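Local coordinates for cobalamin biosynthesis protein CobN (PDB 7C6O), which forms the large, catalytic subunit of cobaltochelatase, the enzyme that inserts cobalt into the corrin ring during cobalamin biosynthesis at the expense of ATP, at residues 190-196 with 221-227; 322-326 with 345-349; 1123-1129 with 1168-1172; 1173-1179 with 1217-1223. All blocks are in the same frame, centred on the assembly; numbering follows the deposited sequence.

The four contacts follow one another along the chain and fall into two pairs far apart in the molecule. Interactions 1 and 2, with centres 15 Å apart, both belong to the mixed sheet that contains strands 190-196, 221-227 and 321-331: the first pairs two of its strands, the second packs helix 343-361 on a third. Interactions 3 and 4 have centres 14 Å apart and share helix 1162-1174 in the helical C-terminal part; there they touch, Q1170 O lying 2.8 Å from D1175 N. About 50 Å separates the centres of interactions 2 and 3. An alpha/beta unit early in the chain and an all-helical end are thus each consolidated locally.

Interaction 1. Residues 190-196 with 221-227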
# COMPACT_ATOMS: atom_id res chain seq x y z
N THR A 190 6.36 -4.70 -30.97
CA THR A 190 6.92 -3.35 -31.03
C THR A 190 6.78 -2.69 -29.67
O THR A 190 5.66 -2.53 -29.16
CB THR A 190 6.21 -2.53 -32.11
OG1 THR A 190 6.46 -3.12 -33.39
CG2 THR A 190 6.72 -1.10 -32.11
N ILE A 191 7.91 -2.30 -29.08
CA ILE A 191 7.95 -1.72 -27.74
C ILE A 191 8.35 -0.25 -27.89
O ILE A 191 9.49 0.05 -28.23
CB ILE A 191 8.92 -2.47 -26.82
CG1 ILE A 191 8.60 -3.96 -26.82
CG2 ILE A 191 8.88 -1.89 -25.42
CD1 ILE A 191 7.19 -4.30 -26.38
N ALA A 192 7.41 0.65 -27.63
CA ALA A 192 7.73 2.07 -27.64
C ALA A 192 8.51 2.44 -26.38
O ALA A 192 8.26 1.90 -25.30
CB ALA A 192 6.46 2.90 -27.74
N VAL A 193 9.46 3.35 -26.53
CA VAL A 193 10.22 3.91 -25.41
C VAL A 193 10.03 5.42 -25.43
O VAL A 193 10.51 6.10 -26.34
CB VAL A 193 11.71 3.53 -25.47
CG1 VAL A 193 12.45 4.11 -24.26
CG2 VAL A 193 11.87 2.02 -25.52
N LEU A 194 9.33 5.95 -24.43
CA LEU A 194 8.99 7.36 -24.36
C LEU A 194 9.94 8.08 -23.41
O LEU A 194 10.02 7.73 -22.23
CB LEU A 194 7.54 7.55 -23.91
CG LEU A 194 6.43 7.55 -24.97
CD1 LEU A 194 6.50 8.80 -25.84
CD2 LEU A 194 6.49 6.29 -25.83
N TYR A 195 10.65 9.08 -23.93
CA TYR A 195 11.57 9.86 -23.12
C TYR A 195 11.39 11.35 -23.42
O TYR A 195 10.68 11.74 -24.34
CB TYR A 195 13.03 9.42 -23.34
CG TYR A 195 13.58 9.65 -24.73
CD1 TYR A 195 13.22 8.82 -25.79
CD2 TYR A 195 14.47 10.69 -24.98
CE1 TYR A 195 13.73 9.03 -27.06
CE2 TYR A 195 14.99 10.90 -26.25
CZ TYR A 195 14.61 10.06 -27.29
OH TYR A 195 15.12 10.27 -28.55
N TYR A 196 12.05 12.17 -22.61
CA TYR A 196 11.82 13.61 -22.66
C TYR A 196 12.57 14.27 -23.81
O TYR A 196 13.72 13.91 -24.11
CB TYR A 196 12.23 14.26 -21.33
CG TYR A 196 11.11 14.27 -20.32
CD1 TYR A 196 9.85 14.75 -20.66
CD2 TYR A 196 11.30 13.78 -19.03
CE1 TYR A 196 8.81 14.76 -19.74
CE2 TYR A 196 10.27 13.79 -18.11
CZ TYR A 196 9.03 14.28 -18.47
OH TYR A 196 8.00 14.29 -17.55
N ARG A 221 10.92 -5.11 -31.18
CA ARG A 221 11.24 -4.02 -32.09
C ARG A 221 11.11 -2.70 -31.35
O ARG A 221 9.99 -2.25 -31.07
CB ARG A 221 10.30 -4.03 -33.31
CG ARG A 221 10.38 -5.31 -34.13
CD ARG A 221 9.43 -5.28 -35.33
NE ARG A 221 9.69 -4.14 -36.20
CZ ARG A 221 10.66 -4.10 -37.11
NH1 ARG A 221 11.48 -5.14 -37.27
NH2 ARG A 221 10.82 -3.02 -37.86
N PRO A 222 12.22 -2.04 -31.00
CA PRO A 222 12.12 -0.81 -30.20
C PRO A 222 11.68 0.38 -31.04
O PRO A 222 12.10 0.56 -32.18
CB PRO A 222 13.55 -0.62 -29.68
CG PRO A 222 14.41 -1.29 -30.70
CD PRO A 222 13.61 -2.44 -31.24
N LEU A 223 10.82 1.20 -30.44
CA LEU A 223 10.31 2.42 -31.07
C LEU A 223 10.56 3.58 -30.11
O LEU A 223 9.67 3.98 -29.35
CB LEU A 223 8.82 2.29 -31.42
CG LEU A 223 8.10 3.51 -32.00
CD1 LEU A 223 8.78 3.99 -33.27
CD2 LEU A 223 6.64 3.18 -32.27
N PRO A 224 11.78 4.12 -30.10
CA PRO A 224 12.10 5.23 -29.18
C PRO A 224 11.50 6.54 -29.68
O PRO A 224 11.74 6.96 -30.81
CB PRO A 224 13.63 5.27 -29.19
CG PRO A 224 14.01 4.71 -30.52
CD PRO A 224 12.97 3.67 -30.85
N LEU A 225 10.72 7.18 -28.82
CA LEU A 225 10.04 8.43 -29.15
C LEU A 225 10.28 9.44 -28.04
O LEU A 225 10.11 9.13 -26.86
CB LEU A 225 8.53 8.20 -29.34
CG LEU A 225 8.11 7.25 -30.45
CD1 LEU A 225 6.62 6.92 -30.34
CD2 LEU A 225 8.43 7.85 -31.81
N TYR A 226 10.68 10.65 -28.42
CA TYR A 226 10.81 11.74 -27.46
C TYR A 226 9.61 12.67 -27.57
O TYR A 226 8.98 12.78 -28.63
CB TYR A 226 12.11 12.53 -27.67
CG TYR A 226 12.22 13.24 -29.01
CD1 TYR A 226 12.82 12.63 -30.10
CD2 TYR A 226 11.73 14.53 -29.17
CE1 TYR A 226 12.93 13.28 -31.31
CE2 TYR A 226 11.83 15.19 -30.38
CZ TYR A 226 12.43 14.56 -31.45
OH TYR A 226 12.53 15.20 -32.66
N CYS A 227 9.30 13.34 -26.47
CA CYS A 227 8.17 14.27 -26.43
C CYS A 227 8.31 15.16 -25.21
O CYS A 227 9.05 14.85 -24.27
CB CYS A 227 6.83 13.53 -26.40
SG CYS A 227 6.51 12.65 -24.86
O HOH W 1 7.41 -1.85 -35.54
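Strands 190-196 and 221-227 pair in parallel within a mixed sheet, I191 and L223 among the bonded residues, as the two strands of a beta-alpha-beta crossover through helices 197-202 and 206-217. Six backbone hydrogen bonds run in the alternating parallel pattern: I191 N gives to R221 O (2.9 Å), L223 N to I191 O (2.8 Å), and so on to C227 N with Y195 O. P222 and P224 fall at the positions whose nitrogen is not used in this pairing, so proline costs it nothing. At the C-terminal end Y195 turns its ring across the neighbouring strand, chi1 65° placing CG between backbone N and carbonyl carbon. CB of Y226 then sits over one face, 3.7 Å from the ring centroid, a CH-pi contact; H200 takes the Y195 hydroxyl and stacks on the Y226 ring. At the other end a water 2.7 Å from T190 OG1 weakly reaches R221 NE, while D183 and K186 hold the rest of that guanidinium. L194, L225 and C227 form an apolar face against helix 235-241. V193, Y195 and P222 face helix 206-217, and strands 246-249 and 176-178 flank the pair.

Interaction 2. Residues 322-326 with 345-349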
# COMPACT_ATOMS: atom_id res chain seq x y z
N ILE A 322 4.61 -0.53 -12.60
CA ILE A 322 5.86 -0.09 -12.00
C ILE A 322 6.89 -1.20 -12.16
O ILE A 322 6.68 -2.33 -11.71
CB ILE A 322 5.67 0.27 -10.52
CG1 ILE A 322 4.54 1.30 -10.35
CG2 ILE A 322 6.97 0.77 -9.91
CD1 ILE A 322 4.78 2.59 -11.09
N THR A 323 8.01 -0.89 -12.80
CA THR A 323 9.08 -1.87 -13.02
C THR A 323 10.29 -1.49 -12.17
O THR A 323 10.14 -1.35 -10.95
CB THR A 323 9.38 -2.01 -14.51
OG1 THR A 323 10.12 -0.86 -14.97
CG2 THR A 323 8.09 -2.15 -15.31
N VAL A 324 11.49 -1.39 -12.74
CA VAL A 324 12.73 -1.27 -11.97
C VAL A 324 13.56 -0.13 -12.55
O VAL A 324 13.25 0.36 -13.65
CB VAL A 324 13.50 -2.60 -11.97
CG1 VAL A 324 12.63 -3.73 -11.42
CG2 VAL A 324 14.00 -2.93 -13.37
N PRO A 325 14.63 0.32 -11.88
CA PRO A 325 15.46 1.39 -12.45
C PRO A 325 16.46 0.83 -13.46
O PRO A 325 17.23 -0.07 -13.14
CB PRO A 325 16.18 1.98 -11.23
CG PRO A 325 15.57 1.32 -10.02
CD PRO A 325 15.04 0.01 -10.50
N PHE A 326 16.44 1.37 -14.68
CA PHE A 326 17.40 0.97 -15.69
C PHE A 326 18.44 2.04 -16.01
O PHE A 326 19.36 1.77 -16.78
CB PHE A 326 16.68 0.56 -16.99
CG PHE A 326 16.13 1.72 -17.78
CD1 PHE A 326 14.89 2.25 -17.47
CD2 PHE A 326 16.84 2.25 -18.84
CE1 PHE A 326 14.38 3.31 -18.20
CE2 PHE A 326 16.33 3.30 -19.58
CZ PHE A 326 15.10 3.84 -19.26
N ARG A 345 19.64 -4.28 -15.72
CA ARG A 345 18.30 -3.78 -15.43
C ARG A 345 17.55 -3.41 -16.70
O ARG A 345 16.32 -3.50 -16.74
CB ARG A 345 18.38 -2.58 -14.49
CG ARG A 345 18.82 -2.91 -13.06
CD ARG A 345 17.74 -3.67 -12.28
NE ARG A 345 17.78 -5.11 -12.52
CZ ARG A 345 16.89 -5.97 -12.05
NH1 ARG A 345 15.87 -5.54 -11.32
NH2 ARG A 345 17.01 -7.27 -12.31
N CYS A 346 18.27 -2.98 -17.75
CA CYS A 346 17.63 -2.78 -19.04
C CYS A 346 16.99 -4.07 -19.53
O CYS A 346 15.89 -4.05 -20.11
CB CYS A 346 18.65 -2.28 -20.07
SG CYS A 346 19.08 -0.53 -19.92
N ALA A 347 17.65 -5.20 -19.30
CA ALA A 347 17.10 -6.49 -19.72
C ALA A 347 15.82 -6.82 -18.96
O ALA A 347 14.88 -7.39 -19.53
CB ALA A 347 18.14 -7.59 -19.53
N ARG A 348 15.77 -6.47 -17.67
CA ARG A 348 14.56 -6.72 -16.89
C ARG A 348 13.40 -5.87 -17.39
O ARG A 348 12.28 -6.36 -17.55
CB ARG A 348 14.82 -6.47 -15.41
CG ARG A 348 13.58 -6.55 -14.53
CD ARG A 348 13.07 -7.98 -14.37
NE ARG A 348 13.97 -8.80 -13.56
CZ ARG A 348 14.66 -9.83 -14.02
NH1 ARG A 348 14.55 -10.20 -15.29
NH2 ARG A 348 15.46 -10.51 -13.21
N VAL A 349 13.65 -4.58 -17.63
CA VAL A 349 12.60 -3.70 -18.15
C VAL A 349 12.17 -4.16 -19.54
O VAL A 349 10.98 -4.27 -19.83
CB VAL A 349 13.07 -2.24 -18.17
CG1 VAL A 349 12.00 -1.36 -18.80
CG2 VAL A 349 13.39 -1.76 -16.76
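V324 and V349 meet methyl to methyl, CG2 to CG2 at 3.6 Å, their side chains running past one another head to tail where strand 321-331 lies against helix 343-361. Beta-branched valine suits both places, giving a short, stiff apolar surface between sheet and helix. CG2 of V349 also reaches CB of F326 at 4.0 Å. The F326 ring leads on to C346, whose SG is 3.7 Å from CD2; this sulfur-aromatic contact is oblique, and the C346 side chain also touches A210 and A214 of helix 206-217. R345 adds a further large share: its CB lies only 3.1 Å from P325 O, a buried carbonyl with no polar partner in the model. Bends at chi2 (-71°) and chi3 (85°) curl the arginine back, so that its chain lies crosswise to V324 and NH1 comes within 3.7 Å of V324 CG1.

In the second shell that guanidinium is fixed by D578 and the carbonyl of M571, and CB of R348 lies over the margin of one face. Salt bridges from R348 to D578 and D583 tether the helix while its aliphatic CG rests on V324. T323 OG1 hydrogen-bonds to Q285 O. The axes of the two short segments come within 7.3 Å, their directions 146° apart, so strand and helix run roughly antiparallel. Strand 283-289 neighbours strand 321-331, helix 206-217 packs on F326, and W296 of helix 293-298 on P325 and R345.

Interaction 3. Residues 1123-1129 with 1168-1172; sequences VVNPRWM and LTQRY
V1123, whose carbonyl meets the Y1172 side chain, ends helix 1111-1123; V1124 then leaves helical backbone angles, and N1125 starts the next helix as its N-cap. The asparagine OD1 accepts from R1127 N at 3.0 Å, and P1126 is well placed in the first turn, where no earlier carbonyl requires its missing N-H. Against this helix-to-helix junction packs helix 1162-1174, which widens into a pi-type turn at 1169-1172; V1124 and R1171 have the nearest CA atoms, 7.0 Å apart.

Tyrosine serves this junction because it reaches across with a rigid ring and ends in a donor. Y1172 OH donates a hydrogen bond to V1123 O (2.7 Å), approaching 30° out of the carbonyl plane, with the carbonyl oxygen at the edge of the phenol ring. W1128 CZ3 stands 3.2 Å from the same hydroxyl, its side chain set crosswise to the tyrosine. M1129, flexible enough to follow the ring, bends at chi3 (64°) and brings CE 3.6 Å from Y1172 CD1, while SD makes an oblique Met-aromatic contact; CE also approaches R1171 O (3.4 Å). On the partly exposed side a water donates to V1124 O and weakly accepts from R1171 NH2.

Around this junction, R1122 makes a cation-pi contact with W1128. M1143 and V1147 of helix 1136-1157 touch Y1172, as does M1193 of helix 1187-1203.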
# COMPACT_ATOMS: atom_id res chain seq x y z
N VAL A 1123 -17.84 -12.72 16.37
CA VAL A 1123 -17.17 -14.01 16.54
C VAL A 1123 -18.17 -15.12 16.81
O VAL A 1123 -18.14 -16.17 16.15
CB VAL A 1123 -16.12 -13.92 17.67
CG1 VAL A 1123 -15.53 -15.29 17.95
CG2 VAL A 1123 -15.02 -12.93 17.29
N VAL A 1124 -19.07 -14.92 17.76
CA VAL A 1124 -20.09 -15.93 18.09
C VAL A 1124 -21.49 -15.45 17.69
O VAL A 1124 -22.48 -15.98 18.19
CB VAL A 1124 -20.03 -16.33 19.57
CG1 VAL A 1124 -18.71 -17.02 19.88
CG2 VAL A 1124 -20.22 -15.12 20.46
N ASN A 1125 -21.57 -14.47 16.81
CA ASN A 1125 -22.85 -14.04 16.27
C ASN A 1125 -23.39 -15.12 15.34
O ASN A 1125 -22.74 -15.43 14.34
CB ASN A 1125 -22.69 -12.71 15.53
CG ASN A 1125 -24.01 -12.08 15.14
OD1 ASN A 1125 -24.99 -12.77 14.89
ND2 ASN A 1125 -24.03 -10.76 15.08
N PRO A 1126 -24.56 -15.71 15.63
CA PRO A 1126 -25.06 -16.78 14.76
C PRO A 1126 -25.24 -16.36 13.31
O PRO A 1126 -25.14 -17.20 12.41
CB PRO A 1126 -26.39 -17.18 15.41
CG PRO A 1126 -26.77 -16.01 16.27
CD PRO A 1126 -25.48 -15.42 16.74
N ARG A 1127 -25.49 -15.07 13.05
CA ARG A 1127 -25.62 -14.60 11.68
C ARG A 1127 -24.30 -14.70 10.93
O ARG A 1127 -24.26 -15.09 9.76
CB ARG A 1127 -26.14 -13.17 11.65
CG ARG A 1127 -27.61 -13.02 12.03
CD ARG A 1127 -28.06 -11.57 11.96
NE ARG A 1127 -27.63 -10.93 10.72
CZ ARG A 1127 -28.27 -11.06 9.56
NH1 ARG A 1127 -29.36 -11.80 9.47
NH2 ARG A 1127 -27.81 -10.44 8.48
N TRP A 1128 -23.19 -14.37 11.60
CA TRP A 1128 -21.88 -14.47 10.95
C TRP A 1128 -21.45 -15.92 10.80
O TRP A 1128 -20.90 -16.30 9.76
CB TRP A 1128 -20.83 -13.69 11.74
CG TRP A 1128 -19.48 -13.78 11.11
CD1 TRP A 1128 -19.01 -13.04 10.06
CD2 TRP A 1128 -18.42 -14.68 11.47
NE1 TRP A 1128 -17.73 -13.42 9.75
CE2 TRP A 1128 -17.34 -14.43 10.60
CE3 TRP A 1128 -18.29 -15.68 12.44
CZ2 TRP A 1128 -16.14 -15.13 10.67
CZ3 TRP A 1128 -17.10 -16.38 12.51
CH2 TRP A 1128 -16.04 -16.10 11.64
N MET A 1129 -21.68 -16.74 11.82
CA MET A 1129 -21.31 -18.15 11.71
C MET A 1129 -22.09 -18.84 10.60
O MET A 1129 -21.52 -19.62 9.83
CB MET A 1129 -21.52 -18.87 13.05
CG MET A 1129 -20.61 -18.37 14.16
SD MET A 1129 -20.64 -19.40 15.64
CE MET A 1129 -19.96 -20.93 14.98
N LEU A 1168 -16.27 -20.01 22.77
CA LEU A 1168 -15.57 -20.28 21.52
C LEU A 1168 -15.46 -21.78 21.27
O LEU A 1168 -15.73 -22.26 20.15
CB LEU A 1168 -14.18 -19.64 21.56
CG LEU A 1168 -13.40 -19.56 20.25
CD1 LEU A 1168 -14.17 -18.75 19.22
CD2 LEU A 1168 -12.03 -18.95 20.50
N THR A 1169 -15.09 -22.55 22.29
CA THR A 1169 -14.95 -23.99 22.14
C THR A 1169 -16.28 -24.64 21.78
O THR A 1169 -16.35 -25.48 20.87
CB THR A 1169 -14.39 -24.60 23.43
OG1 THR A 1169 -13.09 -24.04 23.69
CG2 THR A 1169 -14.27 -26.11 23.32
N GLN A 1170 -17.35 -24.26 22.47
CA GLN A 1170 -18.64 -24.89 22.24
C GLN A 1170 -19.21 -24.52 20.88
O GLN A 1170 -19.69 -25.39 20.13
CB GLN A 1170 -19.62 -24.51 23.36
CG GLN A 1170 -21.00 -25.11 23.20
CD GLN A 1170 -20.97 -26.63 23.15
OE1 GLN A 1170 -20.20 -27.27 23.86
NE2 GLN A 1170 -21.81 -27.20 22.29
N ARG A 1171 -19.16 -23.23 20.52
CA ARG A 1171 -19.81 -22.79 19.29
C ARG A 1171 -19.04 -23.26 18.05
O ARG A 1171 -19.65 -23.64 17.05
CB ARG A 1171 -19.95 -21.27 19.27
CG ARG A 1171 -20.83 -20.70 20.38
CD ARG A 1171 -22.22 -21.30 20.33
NE ARG A 1171 -22.99 -20.83 19.19
CZ ARG A 1171 -24.08 -21.43 18.73
NH1 ARG A 1171 -24.52 -22.54 19.30
NH2 ARG A 1171 -24.73 -20.93 17.69
N TYR A 1172 -17.71 -23.22 18.10
CA TYR A 1172 -16.91 -23.49 16.91
C TYR A 1172 -16.59 -24.97 16.73
O TYR A 1172 -16.63 -25.48 15.61
CB TYR A 1172 -15.59 -22.71 16.97
CG TYR A 1172 -15.66 -21.26 16.54
CD1 TYR A 1172 -16.84 -20.53 16.67
CD2 TYR A 1172 -14.56 -20.63 15.99
CE1 TYR A 1172 -16.90 -19.21 16.26
CE2 TYR A 1172 -14.61 -19.31 15.59
CZ TYR A 1172 -15.78 -18.60 15.73
OH TYR A 1172 -15.82 -17.28 15.33
O HOH W 2 -23.82 -18.47 18.15

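Interaction 4. Residues 1173-1179 with 1217-1223; sequences VLDAQNR and LRQVLLE
V1173 packs its CG1 methyl against L1217 CD2 (3.8 Å) and V1220 CG1 (4.0 Å), and this trio of branched aliphatic side chains begins the tight part of the meeting between helices 1162-1174 and 1211-1226. CG1 of V1173 lies anti to the backbone N (chi1 -179°), which carries it toward the other helix. Valine and leucine suit these places because their methyls interlock between helices without bringing any polar atom that would need a partner. The closest apolar approach belongs to the other V1220 methyl, which R1179 meets head-on: CG2 sits over the centre of one guanidinium face, 3.6 Å above the plane. Arginine suits this place because it can spread a flat, delocalised group over the valine and still send an edge elsewhere.

The looser, partly exposed side holds L1174 and E1223. L1174 touches V1220 only through CD2, 4.1 Å from V1220 CG2. From the edge of the R1179 guanidinium, NH1 forms a salt bridge to E1223 OE1 at 3.3 Å. It is a loose one, bent (144° at the hydrogen) and meeting OE1 from above the carboxylate plane, the two flat groups turned 44° from each other, as suits a partly exposed place. D1175 caps the start of helix 1176-1185: its OD2 accepts from N1178 N at 3.0 Å, and R1179 follows one residue later.

M1193 and L1197 of helix 1187-1203 also touch V1173, while T1169 of helix 1162-1174 and W1206 touch L1217, so the C-terminal helix 1211-1226 packs against helices 1162-1174 and 1187-1203.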
# COMPACT_ATOMS: atom_id res chain seq x y z
N VAL A 1173 -16.28 -25.68 17.82
CA VAL A 1173 -15.65 -26.99 17.75
C VAL A 1173 -16.61 -28.10 18.16
O VAL A 1173 -16.73 -29.12 17.48
CB VAL A 1173 -14.37 -27.02 18.60
CG1 VAL A 1173 -13.69 -28.38 18.50
CG2 VAL A 1173 -13.42 -25.91 18.15
N LEU A 1174 -17.30 -27.93 19.29
CA LEU A 1174 -18.12 -29.01 19.84
C LEU A 1174 -19.55 -29.00 19.32
O LEU A 1174 -20.19 -30.05 19.29
CB LEU A 1174 -18.13 -28.93 21.37
CG LEU A 1174 -16.76 -29.08 22.04
CD1 LEU A 1174 -16.89 -29.05 23.56
CD2 LEU A 1174 -16.06 -30.36 21.58
N ASP A 1175 -20.05 -27.84 18.90
CA ASP A 1175 -21.39 -27.76 18.33
C ASP A 1175 -21.53 -28.71 17.15
O ASP A 1175 -20.70 -28.71 16.24
CB ASP A 1175 -21.68 -26.33 17.89
CG ASP A 1175 -23.04 -26.18 17.24
OD1 ASP A 1175 -24.06 -26.27 17.97
OD2 ASP A 1175 -23.10 -25.98 16.01
N ALA A 1176 -22.60 -29.53 17.17
CA ALA A 1176 -22.75 -30.57 16.16
C ALA A 1176 -22.83 -29.98 14.75
O ALA A 1176 -22.18 -30.49 13.83
CB ALA A 1176 -24.00 -31.40 16.45
N GLN A 1177 -23.61 -28.91 14.57
CA GLN A 1177 -23.77 -28.34 13.24
C GLN A 1177 -22.46 -27.76 12.71
O GLN A 1177 -22.10 -27.98 11.55
CB GLN A 1177 -24.86 -27.27 13.25
CG GLN A 1177 -25.13 -26.66 11.88
CD GLN A 1177 -26.23 -25.62 11.90
OE1 GLN A 1177 -26.73 -25.25 12.97
NE2 GLN A 1177 -26.62 -25.13 10.73
N ASN A 1178 -21.73 -27.02 13.55
CA ASN A 1178 -20.49 -26.42 13.07
C ASN A 1178 -19.39 -27.46 12.92
O ASN A 1178 -18.59 -27.38 11.98
CB ASN A 1178 -20.04 -25.31 14.02
CG ASN A 1178 -19.27 -24.23 13.29
OD1 ASN A 1178 -19.82 -23.51 12.46
ND2 ASN A 1178 -17.98 -24.11 13.60
N ARG A 1179 -19.35 -28.46 13.81
CA ARG A 1179 -18.36 -29.52 13.68
C ARG A 1179 -18.55 -30.30 12.38
O ARG A 1179 -17.58 -30.62 11.69
CB ARG A 1179 -18.45 -30.47 14.88
CG ARG A 1179 -17.66 -31.75 14.68
CD ARG A 1179 -16.54 -31.87 15.68
NE ARG A 1179 -16.97 -32.49 16.92
CZ ARG A 1179 -16.64 -33.73 17.29
NH1 ARG A 1179 -15.86 -34.46 16.51
NH2 ARG A 1179 -17.08 -34.22 18.44
N LEU A 1217 -12.17 -31.70 23.39
CA LEU A 1217 -11.22 -31.14 22.43
C LEU A 1217 -10.21 -32.19 21.99
O LEU A 1217 -9.88 -32.28 20.79
CB LEU A 1217 -10.51 -29.93 23.04
CG LEU A 1217 -11.35 -28.65 23.09
CD1 LEU A 1217 -10.68 -27.58 23.93
CD2 LEU A 1217 -11.61 -28.15 21.68
N ARG A 1218 -9.69 -32.99 22.92
CA ARG A 1218 -8.74 -34.04 22.56
C ARG A 1218 -9.40 -35.09 21.67
O ARG A 1218 -8.76 -35.63 20.76
CB ARG A 1218 -8.16 -34.68 23.82
CG ARG A 1218 -7.41 -33.72 24.71
CD ARG A 1218 -6.78 -34.44 25.90
NE ARG A 1218 -6.23 -33.50 26.88
CZ ARG A 1218 -6.80 -33.21 28.05
NH1 ARG A 1218 -7.93 -33.81 28.40
NH2 ARG A 1218 -6.23 -32.34 28.87
N GLN A 1219 -10.68 -35.39 21.91
CA GLN A 1219 -11.39 -36.33 21.06
C GLN A 1219 -11.52 -35.79 19.64
O GLN A 1219 -11.37 -36.54 18.67
CB GLN A 1219 -12.77 -36.64 21.64
CG GLN A 1219 -13.67 -37.45 20.73
CD GLN A 1219 -13.25 -38.90 20.61
OE1 GLN A 1219 -12.36 -39.36 21.32
NE2 GLN A 1219 -13.90 -39.63 19.71
N VAL A 1220 -11.80 -34.49 19.50
CA VAL A 1220 -11.89 -33.88 18.17
C VAL A 1220 -10.55 -34.01 17.45
O VAL A 1220 -10.51 -34.34 16.26
CB VAL A 1220 -12.34 -32.42 18.28
CG1 VAL A 1220 -12.27 -31.73 16.93
CG2 VAL A 1220 -13.75 -32.33 18.84
N LEU A 1221 -9.45 -33.76 18.16
CA LEU A 1221 -8.12 -33.98 17.58
C LEU A 1221 -7.98 -35.40 17.04
O LEU A 1221 -7.50 -35.60 15.93
CB LEU A 1221 -7.04 -33.71 18.63
CG LEU A 1221 -6.58 -32.28 18.92
CD1 LEU A 1221 -5.30 -32.32 19.74
CD2 LEU A 1221 -6.37 -31.50 17.63
N LEU A 1222 -8.41 -36.38 17.83
CA LEU A 1222 -8.22 -37.78 17.46
C LEU A 1222 -9.08 -38.17 16.26
O LEU A 1222 -8.60 -38.84 15.34
CB LEU A 1222 -8.52 -38.68 18.66
CG LEU A 1222 -7.96 -40.10 18.61
CD1 LEU A 1222 -6.44 -40.07 18.54
CD2 LEU A 1222 -8.43 -40.91 19.80
N GLU A 1223 -10.35 -37.77 16.26
CA GLU A 1223 -11.23 -38.12 15.15
C GLU A 1223 -10.83 -37.40 13.87
O GLU A 1223 -10.99 -37.95 12.77
CB GLU A 1223 -12.68 -37.79 15.49
CG GLU A 1223 -13.25 -38.61 16.63
CD GLU A 1223 -14.71 -38.31 16.88
OE1 GLU A 1223 -15.35 -37.68 16.01
OE2 GLU A 1223 -15.22 -38.70 17.96